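Local coordinates for putative rRNA methyltransferase (PDB 4RWZ), which methylates 16S ribosomal RNA in the context of the 30S subunit, conferring aminoglycoside resistance, probably with S-adenosylmethionine as the methyl donor, at residues R26-V31 against T100-F105; A22-V27 against D48-G53; L5-V10 against R60-S65; R41-H46 against R77-F82; P106-L111 against F144-Y149. One frame throughout, in Å; residues are numbered along the deposited sequence.

In the fold
Contact 1 lies deepest, joining two central strands of the sheet by a ladder of backbone bonds with a polar end at D30. Contact 2 joins the same strand 26-31 to its other neighbour, strand 49-55; the two touch and share R26 and V27, but contact 2 runs out to the partly exposed strand beginnings, where a histidine and a tyrosine pair. Contact 4, centred about 8 Å from contact 2, brings the intervening helix 37-45 onto the turn before strand 80-84 through an amide and a guanidinium. Contacts 3 and 5 are peripheral: a hairpin against helix 62-68 through a serine bond and the stem of an arginine, and a surface loop held by aromatic and carboxylate groups, meeting each other where R60 touches W107.

Contact 1 of 5, residues R26-V31 against T100-F105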
# COMPACT_ATOMS: atom_id res chain seq x y z
N ARG A 26 8.49 -13.53 1.45
CA ARG A 26 8.22 -12.10 1.65
C ARG A 26 6.79 -11.77 1.29
O ARG A 26 6.14 -12.53 0.55
CB ARG A 26 9.18 -11.26 0.79
CG ARG A 26 10.65 -11.30 1.28
CD ARG A 26 11.60 -10.61 0.33
NE ARG A 26 11.43 -9.16 0.26
CZ ARG A 26 11.92 -8.30 1.15
NH1 ARG A 26 12.61 -8.74 2.20
NH2 ARG A 26 11.72 -6.99 1.00
N VAL A 27 6.33 -10.63 1.80
CA VAL A 27 5.01 -10.11 1.48
C VAL A 27 5.11 -8.66 1.08
O VAL A 27 5.81 -7.85 1.72
CB VAL A 27 4.07 -10.19 2.72
CG1 VAL A 27 2.68 -9.58 2.40
CG2 VAL A 27 3.96 -11.63 3.21
N LEU A 28 4.44 -8.33 -0.02
CA LEU A 28 4.34 -6.96 -0.49
C LEU A 28 2.87 -6.58 -0.45
O LEU A 28 2.02 -7.39 -0.81
CB LEU A 28 4.84 -6.90 -1.95
CG LEU A 28 4.45 -5.73 -2.82
CD1 LEU A 28 5.11 -4.42 -2.37
CD2 LEU A 28 4.86 -6.04 -4.31
N ILE A 29 2.57 -5.39 0.09
CA ILE A 29 1.19 -4.89 0.02
C ILE A 29 1.22 -3.56 -0.68
O ILE A 29 1.99 -2.66 -0.31
CB ILE A 29 0.57 -4.76 1.42
CG1 ILE A 29 0.60 -6.16 2.10
CG2 ILE A 29 -0.88 -4.13 1.31
CD1 ILE A 29 0.03 -6.14 3.58
N ASP A 30 0.37 -3.41 -1.69
CA ASP A 30 0.32 -2.17 -2.46
C ASP A 30 -1.02 -1.50 -2.16
O ASP A 30 -2.03 -2.03 -2.54
CB ASP A 30 0.41 -2.52 -3.96
CG ASP A 30 0.40 -1.26 -4.88
OD1 ASP A 30 1.08 -0.26 -4.51
OD2 ASP A 30 -0.24 -1.27 -6.01
N VAL A 31 -1.02 -0.35 -1.49
CA VAL A 31 -2.29 0.28 -1.06
C VAL A 31 -2.71 1.29 -2.10
O VAL A 31 -1.87 2.09 -2.57
CB VAL A 31 -2.06 0.95 0.32
CG1 VAL A 31 -3.25 1.80 0.72
CG2 VAL A 31 -1.83 -0.12 1.30
N THR A 100 7.23 -5.12 2.61
CA THR A 100 7.23 -3.88 1.81
C THR A 100 5.81 -3.40 1.60
O THR A 100 4.95 -4.20 1.17
CB THR A 100 7.84 -4.15 0.41
OG1 THR A 100 9.11 -4.81 0.57
CG2 THR A 100 8.02 -2.83 -0.36
N LEU A 101 5.54 -2.12 1.89
CA LEU A 101 4.21 -1.54 1.65
C LEU A 101 4.42 -0.41 0.67
O LEU A 101 5.16 0.53 0.97
CB LEU A 101 3.68 -0.95 2.95
CG LEU A 101 2.36 -0.15 2.89
CD1 LEU A 101 1.32 -1.08 2.53
CD2 LEU A 101 2.16 0.42 4.35
N THR A 102 3.78 -0.47 -0.49
CA THR A 102 3.98 0.55 -1.52
C THR A 102 2.75 1.46 -1.68
O THR A 102 1.59 1.02 -1.54
CB THR A 102 4.35 -0.08 -2.89
OG1 THR A 102 3.32 -1.02 -3.27
CG2 THR A 102 5.74 -0.79 -2.80
N LEU A 103 3.01 2.76 -1.89
CA LEU A 103 1.93 3.71 -2.28
C LEU A 103 2.44 4.39 -3.53
O LEU A 103 3.32 5.25 -3.45
CB LEU A 103 1.70 4.76 -1.20
CG LEU A 103 1.01 4.12 0.03
CD1 LEU A 103 2.07 3.86 0.96
CD2 LEU A 103 -0.08 4.92 0.67
N ASN A 104 1.91 3.98 -4.67
CA ASN A 104 2.37 4.49 -5.97
C ASN A 104 1.40 5.53 -6.48
O ASN A 104 0.29 5.18 -6.86
CB ASN A 104 2.39 3.35 -6.99
CG ASN A 104 3.47 2.35 -6.69
OD1 ASN A 104 4.59 2.75 -6.44
ND2 ASN A 104 3.14 1.06 -6.68
N PHE A 105 1.83 6.78 -6.49
CA PHE A 105 0.98 7.88 -6.96
C PHE A 105 -0.37 7.97 -6.27
O PHE A 105 -1.42 7.97 -6.93
CB PHE A 105 0.79 7.79 -8.48
CG PHE A 105 2.10 7.81 -9.22
CD1 PHE A 105 2.87 8.96 -9.23
CD2 PHE A 105 2.58 6.69 -9.88
CE1 PHE A 105 4.11 9.00 -9.89
CE2 PHE A 105 3.82 6.74 -10.53
CZ PHE A 105 4.56 7.91 -10.52
O HOH W 1 -0.16 2.06 -4.76
O HOH W 2 0.18 0.57 -7.81
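L28 pushes its CD1 methyl into the hollow between T100 and T102, 3.7 Å from T102 CG2 and 3.9 Å from T100 CG2. With CG anti to the backbone N (chi1 161°), the leucine leans across to the neighbouring strand. The opposite face of the sheet has the reverse fit: L101 is the bump, its CD1 resting 3.5 Å from V31 CG2 and 3.9 Å from I29 CB. Between these two layers runs a parallel ladder, V27 O taking the N-H of T100, I29 N giving to T100 O, I29 O taking T102 N and V31 N giving to T102 O.

Past L28, the same face turns polar. T102 OG1 donates to D30 OD1 at 2.7 Å, coming from above the carboxylate plane by 35°, while T33 bonds the other oxygen. One water links D30 OD2 to N104 ND2, and another, close to D30 OD1 and V31 O of the other strand, accepts from N104 N at 2.8 Å. F38 of helix 37-45 packs over D30, T102 and N104. Two adjacent parallel strands, first and fourth in the chain order of a 3-2-1-4-5-7-6 sheet, are the centre of the Rossmann-like fold of class I methyltransferases.

Contact 2 of 5, residues A22-V27 against D48-G53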
# COMPACT_ATOMS: atom_id res chain seq x y z
N ALA A 22 1.82 -19.28 3.33
CA ALA A 22 2.76 -20.33 3.64
C ALA A 22 3.58 -20.67 2.41
O ALA A 22 3.03 -20.86 1.33
CB ALA A 22 2.03 -21.56 4.15
N GLY A 23 4.91 -20.68 2.56
CA GLY A 23 5.77 -21.02 1.45
C GLY A 23 6.48 -19.82 0.86
O GLY A 23 7.53 -19.96 0.25
N HIS A 24 5.88 -18.64 1.02
CA HIS A 24 6.47 -17.42 0.51
C HIS A 24 7.36 -16.74 1.55
O HIS A 24 6.98 -16.58 2.70
CB HIS A 24 5.37 -16.46 0.06
CG HIS A 24 4.48 -17.03 -0.99
ND1 HIS A 24 3.33 -17.72 -0.70
CD2 HIS A 24 4.57 -17.00 -2.34
CE1 HIS A 24 2.76 -18.12 -1.82
NE2 HIS A 24 3.49 -17.68 -2.84
N ALA A 25 8.53 -16.30 1.10
CA ALA A 25 9.51 -15.70 1.99
C ALA A 25 9.18 -14.24 2.35
O ALA A 25 9.58 -13.76 3.40
CB ALA A 25 10.88 -15.78 1.36
N ARG A 26 8.49 -13.53 1.45
CA ARG A 26 8.22 -12.10 1.65
C ARG A 26 6.79 -11.77 1.29
O ARG A 26 6.14 -12.53 0.55
CB ARG A 26 9.18 -11.26 0.79
CG ARG A 26 10.65 -11.30 1.28
CD ARG A 26 11.60 -10.61 0.33
NE ARG A 26 11.43 -9.16 0.26
CZ ARG A 26 11.92 -8.30 1.15
NH1 ARG A 26 12.61 -8.74 2.20
NH2 ARG A 26 11.72 -6.99 1.00
N VAL A 27 6.33 -10.63 1.80
CA VAL A 27 5.01 -10.11 1.48
C VAL A 27 5.11 -8.66 1.08
O VAL A 27 5.81 -7.85 1.72
CB VAL A 27 4.07 -10.19 2.72
CG1 VAL A 27 2.68 -9.58 2.40
CG2 VAL A 27 3.96 -11.63 3.21
N ASP A 48 8.89 -15.46 -5.07
CA ASP A 48 9.06 -15.75 -3.65
C ASP A 48 8.29 -14.78 -2.75
O ASP A 48 8.31 -14.91 -1.53
CB ASP A 48 10.55 -15.77 -3.27
CG ASP A 48 11.18 -14.37 -3.15
OD1 ASP A 48 10.61 -13.33 -3.63
OD2 ASP A 48 12.29 -14.30 -2.59
N THR A 49 7.63 -13.81 -3.37
CA THR A 49 6.88 -12.80 -2.62
C THR A 49 5.39 -12.96 -2.85
O THR A 49 4.94 -13.09 -4.01
CB THR A 49 7.36 -11.38 -3.04
OG1 THR A 49 8.80 -11.31 -2.90
CG2 THR A 49 6.62 -10.23 -2.27
N TYR A 50 4.61 -12.97 -1.76
CA TYR A 50 3.17 -12.91 -1.88
C TYR A 50 2.78 -11.44 -2.02
O TYR A 50 3.04 -10.64 -1.13
CB TYR A 50 2.50 -13.57 -0.65
CG TYR A 50 1.03 -13.91 -0.88
CD1 TYR A 50 0.65 -15.03 -1.62
CD2 TYR A 50 0.01 -13.11 -0.35
CE1 TYR A 50 -0.66 -15.34 -1.84
CE2 TYR A 50 -1.34 -13.42 -0.56
CZ TYR A 50 -1.67 -14.54 -1.31
OH TYR A 50 -2.99 -14.91 -1.55
N CYS A 51 2.13 -11.08 -3.12
CA CYS A 51 1.88 -9.66 -3.46
C CYS A 51 0.41 -9.36 -3.36
O CYS A 51 -0.38 -10.05 -3.99
CB CYS A 51 2.32 -9.38 -4.87
SG CYS A 51 4.11 -9.79 -5.13
N ILE A 52 0.05 -8.37 -2.55
CA ILE A 52 -1.36 -8.09 -2.26
C ILE A 52 -1.66 -6.69 -2.70
O ILE A 52 -1.01 -5.75 -2.25
CB ILE A 52 -1.65 -8.22 -0.74
CG1 ILE A 52 -1.23 -9.62 -0.25
CG2 ILE A 52 -3.13 -7.92 -0.48
CD1 ILE A 52 -1.47 -9.83 1.31
N GLY A 53 -2.65 -6.51 -3.60
CA GLY A 53 -3.05 -5.16 -3.97
C GLY A 53 -4.36 -4.85 -3.24
O GLY A 53 -5.24 -5.72 -3.13
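H24 offers one face of its imidazole to Y50, whose CD1 comes within 3.7 Å of H24 CE1. It is an edge-to-face pair, the tyrosine edge turned to the histidine face with the planes 61° apart. Y50 CB also sits over that face, a CH-pi contact 4.3 Å from the ring centroid. The histidine CG lies anti to its carbonyl carbon (chi1 -58°), which brings the ring beside the strand start with its edge to D48, and a bond from ND1 back to L21 O steadies it. A25 follows with a weak N-H bond to D48 O, an oxygen that R26 N reaches as well, at 3.3 Å; one carbonyl thus takes two successive amides as the strand begins.

From here the chains run as neighbouring parallel strands of a beta-alpha-beta unit, in which helix 37-45 makes the connection. R26 O accepts from Y50 N at 2.8 Å. On the face that R26 shares with T49, R26 CB lies 3.7 Å from T49 OG1. V27 turns to the other face, with Y50, where L21 of helix 14-21 packs on both. V27 CG1 approaches Y50 O to 3.7 Å and reaches toward I52 CD1, 4.3 Å off.

Contact 3 of 5, residues L5-V10 against R60-S65; sequences LGKASV and RMREVS
G6 and S65 make the hydrogen bond that ties the two segments: G6 N donates to S65 OG at 2.9 Å, with 143° at the hydrogen. The serine passes the bond on, since OG donates in turn to M61 O, 2.8 Å away and above the carbonyl plane. OG, between the backbone N and the carbonyl carbon (chi1 64°), faces back along the helix; M61 O also accepts S65 N, closing the N-terminal turn of helix 62-68 twice.

Weaker backbone contacts run both ways beside it. G6 CA points a hydrogen at R62 O, 3.3 Å away, and R62 CA does the same to G6 O at 3.6 Å. The positive phi of G6 (61°), at the first corner of the turn, favours glycine.

The arginine stem adds van der Waals packing: R62 CG sits 3.5 Å from G6 C, and R62 CD lies alongside K7 CG at 3.8 Å, the side chains pointing the same way. From L5 to A8 the chain makes a type II' turn, with L5 and A8 bonded through N and O in both directions: the tight two-residue turn of a beta-hairpin, here strands 2-5 and 8-11, set against a helix N terminus.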
# COMPACT_ATOMS: atom_id res chain seq x y z
N LEU A 5 -12.44 -11.49 -6.93
CA LEU A 5 -12.11 -12.52 -7.90
C LEU A 5 -12.95 -12.30 -9.16
O LEU A 5 -14.08 -12.82 -9.24
CB LEU A 5 -12.43 -13.93 -7.35
CG LEU A 5 -11.64 -14.47 -6.16
CD1 LEU A 5 -12.18 -15.85 -5.76
CD2 LEU A 5 -10.13 -14.54 -6.39
N GLY A 6 -12.43 -11.52 -10.09
CA GLY A 6 -13.24 -11.04 -11.19
C GLY A 6 -14.40 -10.20 -10.63
O GLY A 6 -14.19 -9.27 -9.87
N LYS A 7 -15.62 -10.52 -11.04
CA LYS A 7 -16.81 -9.76 -10.58
C LYS A 7 -17.22 -10.15 -9.15
O LYS A 7 -17.92 -9.41 -8.46
CB LYS A 7 -17.98 -9.98 -11.54
CG LYS A 7 -17.78 -9.28 -12.92
CD LYS A 7 -18.92 -9.60 -13.91
CE LYS A 7 -18.54 -9.07 -15.32
NZ LYS A 7 -19.69 -9.32 -16.31
N ALA A 8 -16.80 -11.32 -8.69
CA ALA A 8 -17.22 -11.74 -7.34
C ALA A 8 -16.33 -11.15 -6.27
O ALA A 8 -15.13 -10.99 -6.46
CB ALA A 8 -17.21 -13.27 -7.22
N SER A 9 -16.93 -10.82 -5.13
CA SER A 9 -16.17 -10.53 -3.92
C SER A 9 -16.41 -11.72 -3.01
O SER A 9 -17.52 -12.30 -2.97
CB SER A 9 -16.68 -9.28 -3.26
OG SER A 9 -17.86 -9.65 -2.58
N VAL A 10 -15.36 -12.16 -2.34
CA VAL A 10 -15.43 -13.34 -1.50
C VAL A 10 -14.87 -12.98 -0.12
O VAL A 10 -14.03 -12.08 -0.03
CB VAL A 10 -14.64 -14.48 -2.16
CG1 VAL A 10 -14.50 -15.67 -1.24
CG2 VAL A 10 -15.36 -14.91 -3.47
N ARG A 60 -12.37 -1.91 -9.85
CA ARG A 60 -11.14 -1.52 -10.53
C ARG A 60 -10.22 -2.71 -10.72
O ARG A 60 -9.36 -2.69 -11.63
CB ARG A 60 -10.34 -0.47 -9.68
CG ARG A 60 -11.05 0.90 -9.66
CD ARG A 60 -10.22 1.95 -8.87
NE ARG A 60 -10.93 3.26 -8.81
CZ ARG A 60 -11.19 3.93 -7.68
NH1 ARG A 60 -10.91 3.41 -6.50
NH2 ARG A 60 -11.83 5.10 -7.73
N MET A 61 -10.33 -3.69 -9.81
CA MET A 61 -9.41 -4.86 -9.79
C MET A 61 -10.07 -6.08 -10.45
O MET A 61 -9.51 -7.16 -10.42
CB MET A 61 -9.05 -5.23 -8.34
CG MET A 61 -8.33 -4.10 -7.65
SD MET A 61 -7.91 -4.44 -5.93
CE MET A 61 -9.57 -4.50 -5.23
N ARG A 62 -11.23 -5.91 -11.05
CA ARG A 62 -11.97 -7.06 -11.62
C ARG A 62 -11.08 -7.81 -12.61
O ARG A 62 -10.94 -9.04 -12.55
CB ARG A 62 -13.22 -6.59 -12.35
CG ARG A 62 -13.92 -7.76 -13.10
CD ARG A 62 -14.88 -7.26 -14.20
NE ARG A 62 -14.17 -6.54 -15.26
CZ ARG A 62 -13.38 -7.11 -16.18
NH1 ARG A 62 -13.14 -8.44 -16.19
NH2 ARG A 62 -12.81 -6.36 -17.10
N GLU A 63 -10.51 -7.05 -13.53
CA GLU A 63 -9.78 -7.67 -14.63
C GLU A 63 -8.53 -8.42 -14.19
O GLU A 63 -8.26 -9.61 -14.56
CB GLU A 63 -9.42 -6.62 -15.68
CG GLU A 63 -8.48 -7.20 -16.75
CD GLU A 63 -8.03 -6.16 -17.81
OE1 GLU A 63 -8.62 -5.07 -17.91
OE2 GLU A 63 -7.05 -6.46 -18.51
N VAL A 64 -7.70 -7.70 -13.45
CA VAL A 64 -6.46 -8.30 -12.98
C VAL A 64 -6.70 -9.45 -12.03
O VAL A 64 -5.94 -10.42 -12.06
CB VAL A 64 -5.51 -7.25 -12.28
CG1 VAL A 64 -6.08 -6.80 -10.95
CG2 VAL A 64 -4.15 -7.88 -12.04
N SER A 65 -7.74 -9.34 -11.17
CA SER A 65 -7.95 -10.42 -10.18
C SER A 65 -8.48 -11.70 -10.90
O SER A 65 -8.13 -12.79 -10.51
CB SER A 65 -8.90 -10.00 -9.04
OG SER A 65 -10.21 -9.71 -9.50

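Contact 4 of 5, residues R41-H46 against R77-F82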
# COMPACT_ATOMS: atom_id res chain seq x y z
N ARG A 41 2.48 -7.58 -12.08
CA ARG A 41 3.87 -7.62 -12.54
C ARG A 41 4.82 -8.01 -11.42
O ARG A 41 5.77 -8.77 -11.65
CB ARG A 41 4.27 -6.24 -13.07
CG ARG A 41 3.59 -5.90 -14.38
CD ARG A 41 4.25 -4.64 -15.06
NE ARG A 41 4.02 -3.42 -14.24
CZ ARG A 41 2.94 -2.62 -14.40
NH1 ARG A 41 2.09 -2.83 -15.38
NH2 ARG A 41 2.80 -1.58 -13.67
N SER A 42 4.59 -7.48 -10.23
CA SER A 42 5.50 -7.80 -9.11
C SER A 42 5.45 -9.28 -8.78
O SER A 42 6.48 -9.93 -8.48
CB SER A 42 5.19 -6.97 -7.86
OG SER A 42 5.37 -5.56 -8.08
N ALA A 43 4.25 -9.87 -8.88
CA ALA A 43 4.12 -11.30 -8.60
C ALA A 43 4.88 -12.12 -9.63
O ALA A 43 5.47 -13.17 -9.30
CB ALA A 43 2.58 -11.70 -8.55
N GLY A 44 4.91 -11.67 -10.88
CA GLY A 44 5.67 -12.42 -11.88
C GLY A 44 7.18 -12.27 -11.63
O GLY A 44 7.93 -13.25 -11.71
N ALA A 45 7.61 -11.06 -11.30
CA ALA A 45 9.05 -10.76 -11.08
C ALA A 45 9.60 -11.38 -9.80
O ALA A 45 10.80 -11.66 -9.72
CB ALA A 45 9.30 -9.22 -11.05
N HIS A 46 8.77 -11.54 -8.79
CA HIS A 46 9.22 -12.05 -7.49
C HIS A 46 8.40 -13.22 -7.03
O HIS A 46 7.49 -13.04 -6.22
CB HIS A 46 9.12 -10.91 -6.46
CG HIS A 46 9.89 -9.70 -6.86
ND1 HIS A 46 9.30 -8.56 -7.36
CD2 HIS A 46 11.23 -9.46 -6.89
CE1 HIS A 46 10.22 -7.66 -7.65
NE2 HIS A 46 11.40 -8.19 -7.38
N ARG A 77 -1.33 -16.07 -11.45
CA ARG A 77 -0.19 -15.88 -10.55
C ARG A 77 -0.69 -16.15 -9.16
O ARG A 77 -1.38 -15.31 -8.59
CB ARG A 77 0.42 -14.47 -10.69
CG ARG A 77 1.13 -14.43 -12.06
CD ARG A 77 1.99 -13.28 -12.34
NE ARG A 77 2.49 -13.46 -13.70
CZ ARG A 77 3.11 -12.51 -14.41
NH1 ARG A 77 3.33 -11.31 -13.88
NH2 ARG A 77 3.52 -12.80 -15.65
N PRO A 78 -0.35 -17.31 -8.62
CA PRO A 78 -0.95 -17.72 -7.34
C PRO A 78 -0.36 -16.92 -6.21
O PRO A 78 -0.89 -17.02 -5.11
CB PRO A 78 -0.58 -19.22 -7.21
CG PRO A 78 0.66 -19.37 -8.10
CD PRO A 78 0.50 -18.36 -9.22
N ASN A 79 0.69 -16.14 -6.45
CA ASN A 79 1.19 -15.29 -5.38
C ASN A 79 0.67 -13.86 -5.46
O ASN A 79 1.28 -12.95 -4.90
CB ASN A 79 2.71 -15.27 -5.36
CG ASN A 79 3.31 -14.83 -6.69
OD1 ASN A 79 2.72 -15.08 -7.77
ND2 ASN A 79 4.51 -14.21 -6.62
N ALA A 80 -0.42 -13.66 -6.20
CA ALA A 80 -1.06 -12.35 -6.21
C ALA A 80 -2.44 -12.46 -5.59
O ALA A 80 -3.15 -13.45 -5.78
CB ALA A 80 -1.18 -11.80 -7.63
N LEU A 81 -2.82 -11.41 -4.87
CA LEU A 81 -4.14 -11.35 -4.25
C LEU A 81 -4.65 -9.92 -4.32
O LEU A 81 -3.86 -8.97 -4.14
CB LEU A 81 -4.06 -11.74 -2.76
CG LEU A 81 -5.41 -11.88 -2.03
CD1 LEU A 81 -6.16 -13.09 -2.62
CD2 LEU A 81 -5.11 -12.06 -0.53
N PHE A 82 -5.97 -9.76 -4.53
CA PHE A 82 -6.60 -8.41 -4.60
C PHE A 82 -7.70 -8.26 -3.56
O PHE A 82 -8.58 -9.09 -3.51
CB PHE A 82 -7.11 -8.16 -6.02
CG PHE A 82 -5.94 -8.15 -6.97
CD1 PHE A 82 -5.17 -7.01 -7.12
CD2 PHE A 82 -5.55 -9.32 -7.60
CE1 PHE A 82 -4.02 -7.03 -7.91
CE2 PHE A 82 -4.39 -9.36 -8.39
CZ PHE A 82 -3.66 -8.19 -8.57
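R77 lays one face of its guanidinium on G44, whose CA stands 3.1 Å above the plane and off toward the rim, 3.3 Å from R77 NH1. At the edge, near the plane, comes R41 CA, 4.0 Å from the same NH1. These are the last turns of helix 37-45, the helix of the beta-alpha-beta unit in this Rossmann-like fold, pressed on the turn that leads into strand 80-84. G44 brings no side chain to the guanidinium, which lets R77 NH1 come so close. The arginine runs extended from CG to NE to get there, and its NH1 finds a hydrogen bond at Y40 O.

The second flat group is the amide of N79. ND2 donates to A43 O at 3.0 Å in a nearly straight bond, the oxygen lying almost in the amide plane. N79 ND2 also bonds T49 O, so one nitrogen ties the helix end to the start of strand 49-55.

A43 fills the angle between these two polar groups. Its CB meets R77 CB at 4.1 Å on one flank. R77 to A80 form a type I turn, A80 N bonding R77 O, which brings another methyl to A43: CB of A80 and CB of A43 are 3.9 Å apart. N79 OD1 comes nearer still to that A43 methyl, 3.5 Å from CB.

Contact 5 of 5, residues P106-L111 against F144-Y149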
# COMPACT_ATOMS: atom_id res chain seq x y z
N PRO A 106 -0.36 8.07 -4.94
CA PRO A 106 -1.63 8.20 -4.20
C PRO A 106 -2.39 9.48 -4.63
O PRO A 106 -1.76 10.47 -4.95
CB PRO A 106 -1.17 8.37 -2.73
CG PRO A 106 0.24 8.93 -2.83
CD PRO A 106 0.81 8.14 -4.05
N TRP A 107 -3.70 9.45 -4.63
CA TRP A 107 -4.47 10.65 -4.93
C TRP A 107 -4.26 11.72 -3.85
O TRP A 107 -3.68 11.44 -2.79
CB TRP A 107 -5.94 10.28 -4.97
CG TRP A 107 -6.34 9.56 -6.24
CD1 TRP A 107 -5.55 9.24 -7.31
CD2 TRP A 107 -7.65 9.10 -6.55
NE1 TRP A 107 -6.32 8.60 -8.28
CE2 TRP A 107 -7.61 8.52 -7.83
CE3 TRP A 107 -8.86 9.14 -5.85
CZ2 TRP A 107 -8.77 7.96 -8.44
CZ3 TRP A 107 -9.99 8.61 -6.46
CH2 TRP A 107 -9.92 8.03 -7.74
N ALA A 108 -4.75 12.93 -4.09
CA ALA A 108 -4.35 14.09 -3.26
C ALA A 108 -4.59 13.92 -1.76
O ALA A 108 -3.82 14.40 -0.93
CB ALA A 108 -5.05 15.33 -3.75
N SER A 109 -5.70 13.27 -1.42
CA SER A 109 -6.04 13.14 -0.00
C SER A 109 -5.01 12.32 0.76
O SER A 109 -4.61 12.69 1.86
CB SER A 109 -7.40 12.50 0.14
OG SER A 109 -8.36 13.53 0.04
N LEU A 110 -4.58 11.21 0.15
CA LEU A 110 -3.58 10.33 0.76
C LEU A 110 -2.21 10.89 0.63
O LEU A 110 -1.39 10.72 1.54
CB LEU A 110 -3.61 8.95 0.11
CG LEU A 110 -2.64 7.87 0.64
CD1 LEU A 110 -2.66 7.83 2.19
CD2 LEU A 110 -3.09 6.54 0.06
N LEU A 111 -1.94 11.56 -0.47
CA LEU A 111 -0.71 12.31 -0.64
C LEU A 111 -0.57 13.31 0.50
O LEU A 111 0.49 13.42 1.14
CB LEU A 111 -0.72 13.08 -1.97
CG LEU A 111 0.41 14.08 -2.25
CD1 LEU A 111 1.76 13.37 -2.24
CD2 LEU A 111 0.18 14.80 -3.60
N PHE A 144 -5.13 12.90 -9.43
CA PHE A 144 -6.50 13.31 -9.26
C PHE A 144 -6.67 13.89 -7.85
O PHE A 144 -6.20 13.31 -6.85
CB PHE A 144 -7.42 12.11 -9.40
CG PHE A 144 -8.87 12.45 -9.15
CD1 PHE A 144 -9.52 13.38 -9.97
CD2 PHE A 144 -9.54 11.90 -8.10
CE1 PHE A 144 -10.83 13.71 -9.74
CE2 PHE A 144 -10.85 12.24 -7.86
CZ PHE A 144 -11.49 13.16 -8.67
N ASP A 145 -7.35 15.03 -7.76
CA ASP A 145 -7.61 15.64 -6.43
C ASP A 145 -8.98 15.21 -5.88
O ASP A 145 -9.99 15.67 -6.36
CB ASP A 145 -7.52 17.16 -6.56
CG ASP A 145 -7.40 17.87 -5.20
OD1 ASP A 145 -7.74 17.25 -4.18
OD2 ASP A 145 -6.95 19.03 -5.16
N ASP A 146 -9.01 14.29 -4.92
CA ASP A 146 -10.24 13.78 -4.35
C ASP A 146 -10.66 14.54 -3.09
O ASP A 146 -11.62 14.16 -2.43
CB ASP A 146 -10.10 12.29 -4.02
CG ASP A 146 -8.90 11.99 -3.11
OD1 ASP A 146 -8.01 12.85 -2.99
OD2 ASP A 146 -8.79 10.82 -2.66
N ARG A 147 -9.93 15.60 -2.77
CA ARG A 147 -10.20 16.35 -1.52
C ARG A 147 -11.42 17.21 -1.62
O ARG A 147 -11.77 17.66 -2.68
CB ARG A 147 -9.01 17.26 -1.15
CG ARG A 147 -7.69 16.51 -0.78
CD ARG A 147 -6.52 17.45 -0.62
NE ARG A 147 -6.31 18.20 -1.85
CZ ARG A 147 -5.44 19.20 -1.98
NH1 ARG A 147 -4.72 19.59 -0.93
NH2 ARG A 147 -5.32 19.82 -3.15
N PRO A 148 -12.09 17.45 -0.48
CA PRO A 148 -13.06 18.54 -0.44
C PRO A 148 -12.47 19.84 -1.01
O PRO A 148 -11.30 20.14 -0.80
CB PRO A 148 -13.26 18.78 1.06
CG PRO A 148 -12.86 17.56 1.73
CD PRO A 148 -11.84 16.86 0.85
N TYR A 149 -13.27 20.66 -1.67
CA TYR A 149 -12.78 21.96 -2.13
C TYR A 149 -12.19 22.85 -1.03
O TYR A 149 -11.20 23.55 -1.24
CB TYR A 149 -13.85 22.68 -2.95
CG TYR A 149 -14.18 21.91 -4.22
CD1 TYR A 149 -14.99 20.78 -4.18
CD2 TYR A 149 -13.64 22.28 -5.44
CE1 TYR A 149 -15.27 20.05 -5.32
CE2 TYR A 149 -13.93 21.57 -6.60
CZ TYR A 149 -14.74 20.45 -6.53
OH TYR A 149 -15.02 19.73 -7.68
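The first amides of helix 108-115 are met by the loop F144-R147, with W107 at the N-cap position. A108 N, the first amide of the helix, donates to F144 O at 3.1 Å in the carbonyl plane. The next one, S109 N, gives to D146 OD1 at 2.8 Å, using the syn lone pair of the carboxylate. With CG between the backbone N and carbonyl carbon (chi1 54°), D146 turns its carboxylate to the helix, where its charge would probably be favoured by the helix dipole.

Beside these bonds two aromatic rings meet. F144 turns its edge to the face of W107, planes 69° apart, with F144 CD2 3.6 Å from W107 CE3; F144 CB sits over the five-membered ring, 3.9 Å from its centroid. At the indole's edge and in its plane lies D146 OD2, 3.6 Å from W107 CE3, and R60 reaches the same ring. W107 follows the strand 98-104, and in class I methyltransferases the loop after the fourth strand generally borders the active site.

Further along, the loop holds its own shape. R147 grips D145 side-on, NE to OD1 at 2.9 Å and NH2 to OD2 at 2.7 Å, while R147 N reaches OD1 from the opposite face in an Asx turn. Against this salt bridge packs A108, whose CB is 3.3 Å from D145 OD1, and R147 CG rests beside S109 OG.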